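Local coordinates for protein alpha-1,2-mannosidase (Bacteroides thetaiotaomicron, PDB 2WW2) that cleaves alpha-mannosides, probably alpha-1,2-linked, with inversion at the anomeric carbon, as a calcium-dependent glycoside hydrolase of family GH92, at residues Gln599-Gln604 with Pro720-Gly725; His606-Met611 with Ile654-Phe659; Val673-Asp678 with Glu711-Met716; Ala681-Ile686 with Met716-Asn721. One frame throughout, in Å; residues are numbered along the deposited sequence. Where two conformers were deposited one is given.

Overall arrangement
Contacts 1 and 2 use successive turns of helix 600-613, while contacts 3 and 4 pair strand 710-717 with its neighbours on either side in a mixed six-stranded sheet; together they fasten helix and sheet to each other. Contacts 1 and 4 lie nearest, their centres about 9 Å apart, and share P720, N721 and a water. Contact 2 sits about 10 Å from contact 4, centre to centre, and joins it through S656 OG and P684 O. Contacts 3 and 4, centres about 12 Å apart, share M716 and are tied by D678 O and R683 NE. At contact 2 a bound glycerol, probably from the crystallisation liquor, lies about 3 Å from the R608 side chain, nearest atoms.

Contact 1: residues Gln599-Gln604 with Pro720-Gly725; sequences QPWKTQ and PNQQRG
W601 lies between two glutamines: Q599 CB covers one face of its indole and Q722 CG the opposite one. The Q722 contact is a CH-pi interaction, with CG 3.6 Å from the centroid of the W601 six-membered ring and 13° off the normal. Q722 runs across the indole at about a right angle, and its amide plane is tilted 24° from the ring. W601 CG sits between its own N and carbonyl carbon (chi1 58°), a setting that stands the ring up beside the loop. At the base of the side chain W601 CB meets P720 CB at 3.5 Å, an apolar touch. P600, next to it in the chain, sets its CG 3.5 Å from R724 O.

Polar traffic between the segments goes through water. One molecule accepts from Q604 NE2 (3.0 Å) and R724 NH1 (2.8 Å). A second donates to Q604 OE1 and accepts from N721 N; the same OE1 also takes I686 N. The loop holds its own shape: a type I turn spans N721 to R724, and N721 OD1 accepts Q723 N at 3.0 Å in an Asx turn.

Q722's amide reaches S59 and T57 of a second subunit, and R724 NH2 bonds F696 O. The loop after strand 710-717 thus lies against the first turn of helix 600-613, with strand 685-691 beside both and helix 540-551 touching Q599 and K602.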
loop_
_atom_site.group_PDB
_atom_site.type_symbol
_atom_site.label_atom_id
_atom_site.label_comp_id
_atom_site.label_asym_id
_atom_site.label_seq_id
_atom_site.Cartn_x
_atom_site.Cartn_y
_atom_site.Cartn_z
ATOM N N GLN A 599 22.089 8.215 19.839
ATOM C CA GLN A 599 21.278 9.331 19.364
ATOM C C GLN A 599 19.966 9.460 20.134
ATOM O O GLN A 599 18.888 9.301 19.553
ATOM C CB GLN A 599 21.016 9.198 17.862
ATOM C CG GLN A 599 22.300 9.091 17.014
ATOM C CD GLN A 599 22.021 9.230 15.528
ATOM O OE1 GLN A 599 20.910 8.962 15.064
ATOM N NE2 GLN A 599 23.035 9.640 14.770
ATOM N N PRO A 600 20.056 9.744 21.444
ATOM C CA PRO A 600 18.869 9.815 22.310
ATOM C C PRO A 600 17.844 10.843 21.835
ATOM O O PRO A 600 16.658 10.721 22.146
ATOM C CB PRO A 600 19.440 10.195 23.699
ATOM C CG PRO A 600 20.841 10.630 23.449
ATOM C CD PRO A 600 21.308 9.930 22.198
ATOM N N TRP A 601 18.291 11.846 21.083
ATOM C CA TRP A 601 17.366 12.883 20.622
ATOM C C TRP A 601 16.302 12.329 19.686
ATOM O O TRP A 601 15.191 12.839 19.656
ATOM C CB TRP A 601 18.096 14.077 19.980
ATOM C CG TRP A 601 18.979 13.741 18.799
ATOM C CD1 TRP A 601 18.628 13.746 17.478
ATOM C CD2 TRP A 601 20.368 13.389 18.845
ATOM N NE1 TRP A 601 19.709 13.392 16.698
ATOM C CE2 TRP A 601 20.791 13.174 17.514
ATOM C CE3 TRP A 601 21.290 13.223 19.882
ATOM C CZ2 TRP A 601 22.100 12.807 17.194
ATOM C CZ3 TRP A 601 22.601 12.863 19.558
ATOM C CH2 TRP A 601 22.988 12.660 18.226
ATOM N N LYS A 602 16.641 11.279 18.938
ATOM C CA LYS A 602 15.664 10.623 18.076
ATOM C C LYS A 602 14.585 9.858 18.874
ATOM O O LYS A 602 13.422 9.864 18.508
ATOM C CB LYS A 602 16.371 9.729 17.054
ATOM C CG LYS A 602 17.195 10.542 16.025
ATOM C CD LYS A 602 17.780 9.626 14.919
ATOM C CE LYS A 602 18.451 10.421 13.792
ATOM N NZ LYS A 602 19.142 9.459 12.880
ATOM N N THR A 603 14.988 9.210 19.965
ATOM C CA THR A 603 14.051 8.622 20.916
ATOM C C THR A 603 13.107 9.703 21.420
ATOM O O THR A 603 11.890 9.530 21.405
ATOM C CB THR A 603 14.811 7.992 22.126
ATOM O OG1 THR A 603 15.452 6.783 21.705
ATOM C CG2 THR A 603 13.848 7.673 23.262
ATOM N N GLN A 604 13.674 10.844 21.801
ATOM C CA GLN A 604 12.894 11.931 22.363
ATOM C C GLN A 604 11.863 12.449 21.348
ATOM O O GLN A 604 10.684 12.643 21.684
ATOM C CB GLN A 604 13.825 13.060 22.807
ATOM C CG GLN A 604 14.682 12.705 24.027
ATOM C CD GLN A 604 16.011 13.469 24.074
ATOM O OE1 GLN A 604 16.150 14.569 23.515
ATOM N NE2 GLN A 604 16.997 12.882 24.747
ATOM N N PRO A 720 17.436 19.532 19.166
ATOM C CA PRO A 720 18.129 18.450 19.867
ATOM C C PRO A 720 19.497 18.906 20.317
ATOM O O PRO A 720 20.089 19.788 19.678
ATOM C CB PRO A 720 18.275 17.370 18.800
ATOM C CG PRO A 720 18.191 18.122 17.486
ATOM C CD PRO A 720 17.206 19.230 17.746
ATOM N N ASN A 721 19.984 18.335 21.416
ATOM C CA ASN A 721 21.354 18.557 21.844
ATOM C C ASN A 721 22.199 17.359 21.440
ATOM O O ASN A 721 22.198 16.331 22.122
ATOM C CB ASN A 721 21.438 18.753 23.356
ATOM C CG ASN A 721 22.874 18.993 23.834
ATOM O OD1 ASN A 721 23.821 18.905 23.054
ATOM N ND2 ASN A 721 23.037 19.290 25.118
ATOM N N GLN A 722 22.925 17.497 20.333
ATOM C CA GLN A 722 23.631 16.359 19.755
ATOM C C GLN A 722 24.929 16.020 20.468
ATOM O O GLN A 722 25.625 15.092 20.064
ATOM C CB GLN A 722 23.851 16.560 18.248
ATOM C CG GLN A 722 22.556 16.376 17.468
ATOM C CD GLN A 722 22.651 16.804 16.030
ATOM O OE1 GLN A 722 23.734 16.925 15.476
ATOM N NE2 GLN A 722 21.512 17.033 15.413
ATOM N N GLN A 723 25.257 16.779 21.512
ATOM C CA GLN A 723 26.453 16.496 22.310
ATOM C C GLN A 723 26.125 15.750 23.585
ATOM O O GLN A 723 27.020 15.498 24.388
ATOM C CB GLN A 723 27.183 17.777 22.712
ATOM C CG GLN A 723 27.345 18.799 21.614
ATOM C CD GLN A 723 28.482 19.746 21.870
ATOM O OE1 GLN A 723 28.267 20.934 22.115
ATOM N NE2 GLN A 723 29.715 19.230 21.818
ATOM N N ARG A 724 24.850 15.441 23.808
ATOM C CA ARG A 724 24.450 14.835 25.076
ATOM C C ARG A 724 24.028 13.387 24.890
ATOM O O ARG A 724 23.248 13.068 23.997
ATOM C CB ARG A 724 23.288 15.630 25.704
ATOM C CG ARG A 724 22.728 14.989 26.935
ATOM C CD ARG A 724 21.605 15.799 27.591
ATOM N NE ARG A 724 21.294 15.143 28.856
ATOM C CZ ARG A 724 20.588 14.026 28.950
ATOM N NH1 ARG A 724 20.056 13.505 27.859
ATOM N NH2 ARG A 724 20.401 13.447 30.133
ATOM N N GLY A 725 24.522 12.508 25.751
ATOM C CA GLY A 725 24.072 11.120 25.744
ATOM C C GLY A 725 24.645 10.291 24.612
ATOM O O GLY A 725 24.052 9.287 24.215
HETATM O O HOH W 1 19.355 14.561 25.373
HETATM O O HOH W 2 18.198 16.507 22.881
#

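Contact 2: residues His606-Met611 with Ile654-Phe659; sequences HLRNVM and IGSPLF
R608 reaches from helix 600-613 to S656, P657 and L658, a buried packing of the helix against the loop between strands 651-654 and 661-665 within the GH92 catalytic region. From CB, CG lies anti to the carbonyl carbon (chi1 -64°), and the chain then folds back twice, at chi2 and chi3, to follow the loop. CG passes 3.4 Å from S656 OG, and CD lies 3.5 Å from S656 O. NE passes P657 O at 3.6 Å, with L658 CD1 a little farther off. At the tip NH1 gives a hydrogen bond to S656 OG, 3.1 Å long with an N-H...O angle of 158° and almost in the guanidinium plane. P657 O sits over the face of the group, 3.4 Å from CZ, badly placed to accept; N679 ND2 serves it instead. NH1 also bonds N679 OD1, and S656 OG passes its own hydrogen to P684 O, so NH1 and the hydroxyl each have two partners. A leucine here would probably leave S656 OG and N679 OD1 without this donor and let the serine hydroxyl answer to P684 alone. From the preceding residue of the helix, L607 CD1 rests 3.7 Å from S656 O.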
loop_
_atom_site.group_PDB
_atom_site.type_symbol
_atom_site.label_atom_id
_atom_site.label_comp_id
_atom_site.label_asym_id
_atom_site.label_seq_id
_atom_site.Cartn_x
_atom_site.Cartn_y
_atom_site.Cartn_z
ATOM N N HIS A 606 10.619 10.975 18.439
ATOM C CA HIS A 606 9.641 9.985 17.987
ATOM C C HIS A 606 8.661 9.564 19.068
ATOM O O HIS A 606 7.471 9.381 18.810
ATOM C CB HIS A 606 10.338 8.759 17.407
ATOM C CG HIS A 606 11.008 9.030 16.096
ATOM N ND1 HIS A 606 10.306 9.397 14.968
ATOM C CD2 HIS A 606 12.316 9.002 15.736
ATOM C CE1 HIS A 606 11.152 9.581 13.969
ATOM N NE2 HIS A 606 12.377 9.347 14.409
ATOM N N LEU A 607 9.165 9.405 20.280
ATOM C CA LEU A 607 8.322 9.087 21.410
ATOM C C LEU A 607 7.255 10.173 21.599
ATOM O O LEU A 607 6.052 9.887 21.701
ATOM C CB LEU A 607 9.223 8.992 22.641
ATOM C CG LEU A 607 8.669 8.390 23.913
ATOM C CD1 LEU A 607 7.722 9.409 24.515
ATOM C CD2 LEU A 607 7.991 7.029 23.639
ATOM N N ARG A 608 7.680 11.428 21.637
ATOM C CA ARG A 608 6.706 12.495 21.821
ATOM C C ARG A 608 5.731 12.564 20.640
ATOM O O ARG A 608 4.550 12.820 20.815
ATOM C CB ARG A 608 7.409 13.835 22.081
ATOM C CG ARG A 608 8.220 13.798 23.409
ATOM C CD ARG A 608 7.287 13.794 24.621
ATOM N NE ARG A 608 6.484 15.023 24.627
ATOM C CZ ARG A 608 6.936 16.194 25.070
ATOM N NH1 ARG A 608 8.163 16.293 25.563
ATOM N NH2 ARG A 608 6.166 17.275 25.018
ATOM N N ASN A 609 6.219 12.281 19.441
ATOM C CA ASN A 609 5.356 12.272 18.255
ATOM C C ASN A 609 4.276 11.173 18.374
ATOM O O ASN A 609 3.086 11.430 18.162
ATOM C CB ASN A 609 6.220 12.089 17.007
ATOM C CG ASN A 609 5.538 12.546 15.744
ATOM O OD1 ASN A 609 4.811 13.541 15.724
ATOM N ND2 ASN A 609 5.788 11.825 14.661
ATOM N N VAL A 610 4.686 9.968 18.758
ATOM C CA VAL A 610 3.737 8.866 18.969
ATOM C C VAL A 610 2.694 9.203 20.059
ATOM O O VAL A 610 1.502 9.001 19.875
ATOM C CB VAL A 610 4.470 7.535 19.302
ATOM C CG1 VAL A 610 3.493 6.501 19.869
ATOM C CG2 VAL A 610 5.178 6.970 18.041
ATOM N N MET A 611 3.138 9.736 21.190
ATOM C CA MET A 611 2.203 10.068 22.261
ATOM C C MET A 611 1.166 11.082 21.788
ATOM O O MET A 611 -0.012 10.977 22.145
ATOM C CB MET A 611 2.936 10.563 23.517
ATOM C CG MET A 611 3.752 9.468 24.208
ATOM S SD MET A 611 4.154 9.776 25.940
ATOM C CE MET A 611 5.545 10.906 25.845
ATOM N N ILE A 654 15.618 6.288 29.238
ATOM C CA ILE A 654 14.992 7.606 29.262
ATOM C C ILE A 654 14.440 8.002 27.876
ATOM O O ILE A 654 15.107 7.840 26.842
ATOM C CB ILE A 654 15.951 8.657 29.869
ATOM C CG1 ILE A 654 16.106 8.349 31.363
ATOM C CG2 ILE A 654 15.386 10.104 29.691
ATOM C CD1 ILE A 654 17.252 9.066 32.050
ATOM N N GLY A 655 13.199 8.470 27.866
ATOM C CA GLY A 655 12.593 8.954 26.637
ATOM C C GLY A 655 12.482 10.457 26.748
ATOM O O GLY A 655 13.489 11.171 26.754
ATOM N N SER A 656 11.253 10.931 26.890
ATOM C CA SER A 656 10.975 12.350 27.054
ATOM C C SER A 656 9.595 12.418 27.689
ATOM O O SER A 656 8.656 11.796 27.168
ATOM C CB SER A 656 10.981 13.041 25.683
ATOM O OG SER A 656 10.521 14.366 25.791
ATOM N N PRO A 657 9.476 13.115 28.835
ATOM C CA PRO A 657 8.238 13.136 29.616
ATOM C C PRO A 657 7.176 13.951 28.889
ATOM O O PRO A 657 7.509 14.881 28.125
ATOM C CB PRO A 657 8.641 13.865 30.903
ATOM C CG PRO A 657 9.753 14.796 30.461
ATOM C CD PRO A 657 10.499 14.011 29.398
ATOM N N LEU A 658 5.915 13.640 29.171
ATOM C CA LEU A 658 4.802 14.349 28.552
ATOM C C LEU A 658 4.364 15.591 29.342
ATOM O O LEU A 658 3.873 16.569 28.762
ATOM C CB LEU A 658 3.603 13.391 28.405
ATOM C CG LEU A 658 2.418 13.938 27.610
ATOM C CD1 LEU A 658 2.811 14.091 26.118
ATOM C CD2 LEU A 658 1.208 13.005 27.791
ATOM N N PHE A 659 4.536 15.562 30.660
ATOM C CA PHE A 659 3.996 16.636 31.519
ATOM C C PHE A 659 5.094 17.581 32.005
ATOM O O PHE A 659 6.276 17.266 31.893
ATOM C CB PHE A 659 3.266 16.031 32.725
ATOM C CG PHE A 659 2.061 15.176 32.342
ATOM C CD1 PHE A 659 0.834 15.776 32.068
ATOM C CD2 PHE A 659 2.174 13.791 32.230
ATOM C CE1 PHE A 659 -0.287 14.993 31.701
ATOM C CE2 PHE A 659 1.069 12.993 31.878
ATOM C CZ PHE A 659 -0.165 13.602 31.615
#

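Contact 3: residues Val673-Asp678 with Glu711-Met716; sequences VVSAAD and ELNLSM
The E711 carboxylate is met by S675 OG, which donates to OE2 at 2.9 Å from the anti side, 25° out of the carboxylate plane. At the neighbouring flat group, the N713 amide, OD1 accepts a hydrogen bond from a water at 2.7 Å. That water also accepts from A677 N and donates to L714 O, so it fills in where the two backbones begin to part. A second water, farther along, accepts from D678 N. A chi1 of 71° tucks S675 OG over the backbone, flanked by N and C, the rotation that turns it along the sheet toward E711. E711 itself is stretched out beside V673, its CG 4.1 Å from V673 CB.

The side chains of V673, S675, E711 and N713 share one face of the sheet. On the other, V674 CG1 meets L714 CD1 at 4.0 Å, with L712 on the same face, and further on A676 CB packs 3.8 Å from M716 CG. P657 covers A676 and L714 there.

Between the backbones, L712 N bonds V673 O at 2.8 Å. S675 then reaches both ways, its N to L712 O at 2.9 Å and its O accepting L714 N at 2.8 Å. One residue bonding to the two neighbours of its partner, here N713, is the signature of parallel strands. Strands 671-675 and 710-717, only 6° apart in direction, are the parallel pair inside an otherwise antiparallel six-stranded sheet, where the last strand inserts between two earlier ones.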
loop_
_atom_site.group_PDB
_atom_site.type_symbol
_atom_site.label_atom_id
_atom_site.label_comp_id
_atom_site.label_asym_id
_atom_site.label_seq_id
_atom_site.Cartn_x
_atom_site.Cartn_y
_atom_site.Cartn_z
ATOM N N VAL A 673 10.693 12.755 41.577
ATOM C CA VAL A 673 10.091 13.733 40.667
ATOM C C VAL A 673 10.820 13.803 39.328
ATOM O O VAL A 673 12.047 13.924 39.293
ATOM C CB VAL A 673 10.109 15.128 41.298
ATOM C CG1 VAL A 673 9.723 16.226 40.259
ATOM C CG2 VAL A 673 9.193 15.161 42.527
ATOM N N VAL A 674 10.078 13.728 38.225
ATOM C CA VAL A 674 10.649 14.083 36.931
ATOM C C VAL A 674 10.095 15.463 36.613
ATOM O O VAL A 674 8.901 15.610 36.332
ATOM C CB VAL A 674 10.281 13.102 35.789
ATOM C CG1 VAL A 674 10.869 13.589 34.451
ATOM C CG2 VAL A 674 10.755 11.685 36.097
ATOM N N SER A 675 10.928 16.494 36.709
ATOM C CA SER A 675 10.430 17.830 36.356
ATOM C C SER A 675 10.949 18.313 34.998
ATOM O O SER A 675 12.107 18.091 34.633
ATOM C CB SER A 675 10.695 18.845 37.474
ATOM O OG SER A 675 12.067 19.129 37.556
ATOM N N ALA A 676 10.071 18.966 34.248
ATOM C CA ALA A 676 10.386 19.449 32.918
ATOM C C ALA A 676 9.643 20.773 32.780
ATOM O O ALA A 676 8.655 20.886 32.043
ATOM C CB ALA A 676 9.919 18.423 31.858
ATOM N N ALA A 677 10.124 21.775 33.513
ATOM C CA ALA A 677 9.357 22.999 33.708
ATOM C C ALA A 677 9.043 23.708 32.402
ATOM O O ALA A 677 8.016 24.373 32.294
ATOM C CB ALA A 677 10.077 23.946 34.695
ATOM N N ASP A 678 9.906 23.570 31.395
ATOM C CA ASP A 678 9.647 24.235 30.112
ATOM C C ASP A 678 9.219 23.283 29.006
ATOM O O ASP A 678 9.433 23.545 27.821
ATOM C CB ASP A 678 10.853 25.072 29.691
ATOM C CG ASP A 678 11.191 26.119 30.713
ATOM O OD1 ASP A 678 10.328 26.979 30.988
ATOM O OD2 ASP A 678 12.308 26.074 31.264
ATOM N N GLU A 711 15.095 13.591 42.354
ATOM C CA GLU A 711 14.565 14.404 41.264
ATOM C C GLU A 711 15.433 14.359 40.023
ATOM O O GLU A 711 16.656 14.545 40.097
ATOM C CB GLU A 711 14.381 15.865 41.702
ATOM C CG GLU A 711 13.826 16.759 40.587
ATOM C CD GLU A 711 13.338 18.115 41.090
ATOM O OE1 GLU A 711 13.168 18.273 42.317
ATOM O OE2 GLU A 711 13.123 19.027 40.261
ATOM N N LEU A 712 14.789 14.103 38.886
ATOM C CA LEU A 712 15.404 14.293 37.586
ATOM C C LEU A 712 14.856 15.592 37.006
ATOM O O LEU A 712 13.666 15.676 36.676
ATOM C CB LEU A 712 15.055 13.126 36.667
ATOM C CG LEU A 712 15.698 13.157 35.286
ATOM C CD1 LEU A 712 17.254 13.132 35.370
ATOM C CD2 LEU A 712 15.138 12.010 34.411
ATOM N N ASN A 713 15.718 16.600 36.900
ATOM C CA ASN A 713 15.335 17.949 36.456
ATOM C C ASN A 713 15.771 18.167 35.013
ATOM O O ASN A 713 16.967 18.315 34.741
ATOM C CB ASN A 713 15.975 18.996 37.384
ATOM C CG ASN A 713 15.691 20.444 36.968
ATOM O OD1 ASN A 713 15.052 20.718 35.964
ATOM N ND2 ASN A 713 16.181 21.378 37.764
ATOM N N LEU A 714 14.805 18.192 34.090
ATOM C CA LEU A 714 15.120 18.288 32.676
ATOM C C LEU A 714 14.893 19.701 32.134
ATOM O O LEU A 714 13.884 20.333 32.453
ATOM C CB LEU A 714 14.267 17.299 31.881
ATOM C CG LEU A 714 14.291 15.850 32.346
ATOM C CD1 LEU A 714 13.283 15.014 31.542
ATOM C CD2 LEU A 714 15.694 15.296 32.186
ATOM N N SER A 715 15.836 20.177 31.316
ATOM C CA SER A 715 15.680 21.425 30.572
ATOM C C SER A 715 15.282 21.046 29.153
ATOM O O SER A 715 16.099 20.479 28.412
ATOM C CB SER A 715 16.998 22.198 30.538
ATOM O OG SER A 715 17.423 22.525 31.848
ATOM N N MET A 716 14.036 21.328 28.785
ATOM C CA MET A 716 13.499 20.896 27.496
ATOM C C MET A 716 13.756 21.971 26.445
ATOM O O MET A 716 13.803 23.149 26.775
ATOM C CB MET A 716 11.994 20.609 27.585
ATOM C CG MET A 716 11.590 19.672 28.726
ATOM S SD MET A 716 12.393 18.066 28.651
ATOM C CE MET A 716 11.733 17.394 27.110
HETATM O O HOH W 3 12.546 21.389 35.070
HETATM O O HOH W 4 12.517 22.213 31.517
#

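Contact 4: residues Ala681-Ile686 with Met716-Asn721; sequences ADRPYI and MDSVPN
Y685 and D717 form an antiparallel hydrogen-bonded pair, with D717 N on Y685 O at 2.9 Å and Y685 N on D717 O at a longer 3.3 Å. I686 and M716 follow as a non-hydrogen-bonded pair, so the two strands meet edge to edge in the mixed sheet, where strand 685-691 begins and strand 710-717 ends.

The Y685 ring is clasped by two prolines. P720 lies over one face, its CD 3.8 Å from the ring centroid and 17° off the normal, a CH-pi contact; P684 CG covers the opposite face. At the ring edge S718 O is 3.5 Å from Y685 CE2. A chi1 of -61° swings the ring in between the prolines, side by side with P720 and pointing the same way. A serine in place of Y685 would probably strip both prolines of their common partner and leave a gap beside helix 600-613, whose Q604 and Y605 also touch the tyrosine.

On the other face of the sheet, M716 bends twice to bring CE within 3.4 Å of P684 O, while its SD lies 4.2 Å from I686 CG1. In the loop before strand 685-691, R683 spreads its guanidinium over D717 CA, and its NE is held by D678 O. Its NH1 stays 4.3 Å from D717 OD1: the charges probably attract, but no N-H points at the oxygen, which instead accepts S718 N. Water closes both ends, one molecule joining I686 O to N721 N and another donating to D682 O at 2.7 Å and to S718 O.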
loop_
_atom_site.group_PDB
_atom_site.type_symbol
_atom_site.label_atom_id
_atom_site.label_comp_id
_atom_site.label_asym_id
_atom_site.label_seq_id
_atom_site.Cartn_x
_atom_site.Cartn_y
_atom_site.Cartn_z
ATOM N N ALA A 681 4.573 20.966 23.546
ATOM C CA ALA A 681 4.413 20.084 22.392
ATOM C C ALA A 681 5.582 20.184 21.400
ATOM O O ALA A 681 5.973 19.178 20.783
ATOM C CB ALA A 681 3.082 20.364 21.692
ATOM N N ASP A 682 6.159 21.375 21.245
ATOM C CA ASP A 682 7.259 21.528 20.289
ATOM C C ASP A 682 8.629 21.548 20.959
ATOM O O ASP A 682 9.625 21.947 20.353
ATOM C CB ASP A 682 7.053 22.761 19.398
ATOM C CG ASP A 682 7.136 24.064 20.176
ATOM O OD1 ASP A 682 6.877 24.053 21.401
ATOM O OD2 ASP A 682 7.454 25.101 19.556
ATOM N N ARG A 683 8.678 21.113 22.217
ATOM C CA ARG A 683 9.926 21.032 22.949
ATOM C C ARG A 683 10.129 19.614 23.501
ATOM O O ARG A 683 10.163 19.403 24.713
ATOM C CB ARG A 683 9.966 22.083 24.062
ATOM C CG ARG A 683 9.987 23.529 23.535
ATOM C CD ARG A 683 9.604 24.561 24.611
ATOM N NE ARG A 683 10.739 24.880 25.469
ATOM C CZ ARG A 683 11.715 25.726 25.138
ATOM N NH1 ARG A 683 11.687 26.345 23.964
ATOM N NH2 ARG A 683 12.723 25.953 25.979
ATOM N N PRO A 684 10.268 18.626 22.601
ATOM C CA PRO A 684 10.413 17.233 23.027
ATOM C C PRO A 684 11.828 16.860 23.480
ATOM O O PRO A 684 12.024 15.800 24.074
ATOM C CB PRO A 684 10.063 16.458 21.749
ATOM C CG PRO A 684 10.603 17.353 20.645
ATOM C CD PRO A 684 10.315 18.767 21.132
ATOM N N TYR A 685 12.806 17.711 23.197
ATOM C CA TYR A 685 14.217 17.340 23.372
ATOM C C TYR A 685 14.750 17.662 24.765
ATOM O O TYR A 685 14.429 18.704 25.331
ATOM C CB TYR A 685 15.095 18.060 22.330
ATOM C CG TYR A 685 14.740 17.706 20.904
ATOM C CD1 TYR A 685 14.999 16.426 20.407
ATOM C CD2 TYR A 685 14.137 18.637 20.060
ATOM C CE1 TYR A 685 14.665 16.079 19.109
ATOM C CE2 TYR A 685 13.800 18.302 18.762
ATOM C CZ TYR A 685 14.072 17.024 18.286
ATOM O OH TYR A 685 13.754 16.677 16.985
ATOM N N ILE A 686 15.599 16.788 25.296
ATOM C CA ILE A 686 16.295 17.085 26.546
ATOM C C ILE A 686 17.608 17.814 26.227
ATOM O O ILE A 686 18.519 17.242 25.622
ATOM C CB ILE A 686 16.568 15.797 27.371
ATOM C CG1 ILE A 686 15.253 15.104 27.767
ATOM C CG2 ILE A 686 17.435 16.091 28.607
ATOM C CD1 ILE A 686 15.466 13.690 28.287
ATOM N N MET A 716 14.036 21.328 28.785
ATOM C CA MET A 716 13.499 20.896 27.496
ATOM C C MET A 716 13.756 21.971 26.445
ATOM O O MET A 716 13.803 23.149 26.775
ATOM C CB MET A 716 11.994 20.609 27.585
ATOM C CG MET A 716 11.590 19.672 28.726
ATOM S SD MET A 716 12.393 18.066 28.651
ATOM C CE MET A 716 11.733 17.394 27.110
ATOM N N ASP A 717 13.929 21.559 25.190
ATOM C CA ASP A 717 14.282 22.477 24.114
ATOM C C ASP A 717 13.567 22.059 22.833
ATOM O O ASP A 717 13.150 20.910 22.703
ATOM C CB ASP A 717 15.799 22.461 23.905
ATOM C CG ASP A 717 16.319 23.730 23.248
ATOM O OD1 ASP A 717 15.500 24.590 22.848
ATOM O OD2 ASP A 717 17.556 23.865 23.129
ATOM N N SER A 718 13.441 22.993 21.889
ATOM C CA SER A 718 12.852 22.709 20.581
ATOM C C SER A 718 13.859 22.186 19.559
ATOM O O SER A 718 13.471 21.780 18.461
ATOM C CB SER A 718 12.188 23.972 20.021
ATOM O OG SER A 718 13.152 24.995 19.981
ATOM N N VAL A 719 15.147 22.215 19.891
ATOM C CA VAL A 719 16.147 21.595 19.025
ATOM C C VAL A 719 16.936 20.572 19.834
ATOM O O VAL A 719 17.050 20.693 21.045
ATOM C CB VAL A 719 17.113 22.621 18.404
ATOM C CG1 VAL A 719 16.327 23.747 17.694
ATOM C CG2 VAL A 719 18.059 23.195 19.462
ATOM N N PRO A 720 17.436 19.532 19.166
ATOM C CA PRO A 720 18.129 18.450 19.867
ATOM C C PRO A 720 19.497 18.906 20.317
ATOM O O PRO A 720 20.089 19.788 19.678
ATOM C CB PRO A 720 18.275 17.370 18.800
ATOM C CG PRO A 720 18.191 18.122 17.486
ATOM C CD PRO A 720 17.206 19.230 17.746
ATOM N N ASN A 721 19.984 18.335 21.416
ATOM C CA ASN A 721 21.354 18.557 21.844
ATOM C C ASN A 721 22.199 17.359 21.440
ATOM O O ASN A 721 22.198 16.331 22.122
ATOM C CB ASN A 721 21.438 18.753 23.356
ATOM C CG ASN A 721 22.874 18.993 23.834
ATOM O OD1 ASN A 721 23.821 18.905 23.054
ATOM N ND2 ASN A 721 23.037 19.290 25.118
HETATM O O HOH W 5 10.597 21.513 17.920
HETATM O O HOH W 2 18.198 16.507 22.881
#